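AGR_C_1268p (Agrobacterium tumefaciens str. C58, PDB 2GHS) probably binds a divalent metal cation and may hydrolyse sugar lactones, as a regucalcin-like member of the SMP-30 gluconolactonase family. Local coordinates at residues Q103-D108 against F112-A117. Numbering follows the deposited sequence. Where two conformers were deposited one is given.
Sequences QLIASD and FLRDTA. With K (potassium ion), chain B.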
loop_
_atom_site.group_PDB
_atom_site.type_symbol
_atom_site.label_atom_id
_atom_site.label_comp_id
_atom_site.label_asym_id
_atom_site.label_seq_id
_atom_site.Cartn_x
_atom_site.Cartn_y
_atom_site.Cartn_z
ATOM N N GLN A 103 -7.740 -14.279 -6.045
ATOM C CA GLN A 103 -7.164 -12.985 -5.772
ATOM C C GLN A 103 -6.594 -12.428 -7.096
ATOM O O GLN A 103 -6.309 -13.178 -8.040
ATOM C CB GLN A 103 -6.005 -13.124 -4.798
ATOM C CG GLN A 103 -6.403 -13.642 -3.431
ATOM C CD GLN A 103 -5.214 -14.129 -2.600
ATOM O OE1 GLN A 103 -4.251 -14.669 -3.136
ATOM N NE2 GLN A 103 -5.279 -13.943 -1.288
ATOM N N LEU A 104 -6.392 -11.109 -7.106
ATOM C CA LEU A 104 -5.686 -10.364 -8.187
ATOM C C LEU A 104 -4.361 -9.845 -7.616
ATOM O O LEU A 104 -4.336 -9.301 -6.516
ATOM C CB LEU A 104 -6.553 -9.174 -8.639
ATOM C CG LEU A 104 -5.908 -8.260 -9.692
ATOM C CD1 LEU A 104 -5.738 -8.935 -11.038
ATOM C CD2 LEU A 104 -6.675 -6.972 -9.835
ATOM N N ILE A 105 -3.265 -10.124 -8.319
ATOM C CA ILE A 105 -1.963 -9.626 -7.903
ATOM C C ILE A 105 -1.414 -8.736 -9.002
ATOM O O ILE A 105 -1.402 -9.124 -10.185
ATOM C CB ILE A 105 -0.973 -10.775 -7.676
ATOM C CG1 ILE A 105 -1.328 -11.534 -6.392
ATOM C CG2 ILE A 105 0.438 -10.224 -7.611
ATOM C CD1 ILE A 105 -0.460 -12.728 -6.143
ATOM N N ALA A 106 -0.972 -7.536 -8.616
ATOM C CA ALA A 106 -0.268 -6.629 -9.521
ATOM C C ALA A 106 1.214 -6.898 -9.344
ATOM O O ALA A 106 1.715 -6.980 -8.241
ATOM C CB ALA A 106 -0.564 -5.184 -9.193
ATOM N N SER A 107 1.922 -6.995 -10.455
ATOM C CA SER A 107 3.335 -7.233 -10.422
ATOM C C SER A 107 4.061 -6.451 -11.503
ATOM O O SER A 107 3.428 -5.793 -12.354
ATOM C CB SER A 107 3.590 -8.712 -10.663
ATOM O OG SER A 107 3.489 -9.081 -12.044
ATOM N N ASP A 108 5.394 -6.546 -11.472
ATOM C CA ASP A 108 6.267 -5.991 -12.490
ATOM C C ASP A 108 6.075 -6.577 -13.861
ATOM O O ASP A 108 6.518 -5.995 -14.855
ATOM C CB ASP A 108 7.744 -6.065 -12.060
ATOM C CG ASP A 108 8.255 -7.497 -11.789
ATOM O OD1 ASP A 108 7.438 -8.399 -11.542
ATOM O OD2 ASP A 108 9.517 -7.679 -11.748
ATOM N N PHE A 112 -2.123 -10.644 -12.551
ATOM C CA PHE A 112 -2.333 -12.099 -12.549
ATOM C C PHE A 112 -3.441 -12.470 -11.570
ATOM O O PHE A 112 -3.577 -11.842 -10.489
ATOM C CB PHE A 112 -1.062 -12.809 -12.104
ATOM C CG PHE A 112 0.016 -12.815 -13.144
ATOM C CD1 PHE A 112 0.758 -11.668 -13.377
ATOM C CD2 PHE A 112 0.242 -13.935 -13.943
ATOM C CE1 PHE A 112 1.744 -11.655 -14.343
ATOM C CE2 PHE A 112 1.233 -13.911 -14.926
ATOM C CZ PHE A 112 1.969 -12.759 -15.141
ATOM N N LEU A 113 -4.239 -13.442 -11.960
ATOM C CA LEU A 113 -5.187 -14.097 -11.045
ATOM C C LEU A 113 -4.439 -15.168 -10.257
ATOM O O LEU A 113 -3.599 -15.867 -10.814
ATOM C CB LEU A 113 -6.312 -14.749 -11.832
ATOM C CG LEU A 113 -7.165 -13.843 -12.722
ATOM C CD1 LEU A 113 -8.417 -14.625 -13.232
ATOM C CD2 LEU A 113 -7.586 -12.563 -12.022
ATOM N N ARG A 114 -4.760 -15.299 -8.975
ATOM C CA ARG A 114 -4.151 -16.296 -8.125
ATOM C C ARG A 114 -5.282 -17.121 -7.532
ATOM O O ARG A 114 -6.198 -16.565 -6.906
ATOM C CB ARG A 114 -3.378 -15.657 -6.979
ATOM C CG ARG A 114 -2.749 -16.691 -6.035
ATOM C CD ARG A 114 -1.754 -16.034 -5.087
ATOM N NE ARG A 114 -1.183 -17.047 -4.231
ATOM C CZ ARG A 114 -1.734 -17.522 -3.120
ATOM N NH1 ARG A 114 -2.828 -17.019 -2.580
ATOM N NH2 ARG A 114 -1.121 -18.492 -2.496
ATOM N N ASP A 115 -5.219 -18.437 -7.746
ATOM C CA ASP A 115 -6.154 -19.365 -7.110
ATOM C C ASP A 115 -5.673 -19.604 -5.691
ATOM O O ASP A 115 -4.537 -20.026 -5.489
ATOM C CB ASP A 115 -6.182 -20.651 -7.886
ATOM C CG ASP A 115 -7.222 -21.614 -7.360
ATOM O OD1 ASP A 115 -6.988 -22.222 -6.299
ATOM O OD2 ASP A 115 -8.283 -21.750 -8.012
ATOM N N THR A 116 -6.506 -19.314 -4.684
ATOM C CA THR A 116 -5.976 -19.335 -3.327
ATOM C C THR A 116 -5.767 -20.751 -2.796
ATOM O O THR A 116 -4.919 -20.982 -1.937
ATOM C CB THR A 116 -6.866 -18.526 -2.396
ATOM O OG1 THR A 116 -8.128 -19.167 -2.342
ATOM C CG2 THR A 116 -7.087 -17.126 -2.930
ATOM N N ALA A 117 -6.477 -21.710 -3.363
ATOM C CA ALA A 117 -6.280 -23.125 -2.977
ATOM C C ALA A 117 -4.989 -23.767 -3.506
ATOM O O ALA A 117 -4.350 -24.567 -2.824
ATOM C CB ALA A 117 -7.477 -23.960 -3.441
HETATM K K K B . 7.577 -3.979 -16.112
HETATM O O HOH W 1 6.177 -2.148 -14.496
#
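Gln103 lies alongside Arg114, both side chains pointing the same way from one face of a β-hairpin, and its amide oxygen reaches the edge of the guanidinium group. Arg114 NH1 donates to Gln103 OE1 over 2.8 Å, with OE1 close to the guanidinium plane; relative to the amide, the donor is tilted 33° from the carbonyl plane, and the two flat groups are turned 40° apart. Arg114 gets there with CG swung opposite the backbone N (chi1 178°) and an extended chain as far as NE, which lays CD against Ile105 CD1 at 3.7 Å. Thr116 CG2 meets Gln103 CD at 3.5 Å, its side chain crossing the glutamine at about a right angle.

Beneath these side chains the strands pair antiparallel: Gln103 and Arg114 exchange two backbone hydrogen bonds, as do Ile105 and Phe112, with the straightest running from Ile105 N to Phe112 O (2.8 Å). Leu104 and Leu113 form the intervening non-hydrogen-bonded pair on the other face, where CD1 of Leu104 lies 4.2 Å from CD2 of Leu113. Strands 92-99 and 121-125 flank the hairpin, completing a four-stranded antiparallel sheet, a blade of the β-propeller. Beyond the paired region, Ser107 OG is hydrogen-bonded to Gly110 O, at the start of the second strand, while Asp108 O binds potassium at 2.6 Å together with the carbonyls of Glu128, Leu131 and Asn134.

The contact thus combines a backbone ladder with a buried hydrogen bond between a charged guanidinium and a neutral amide, whose dipole would be expected to partly offset the cost of burying the arginine's charge.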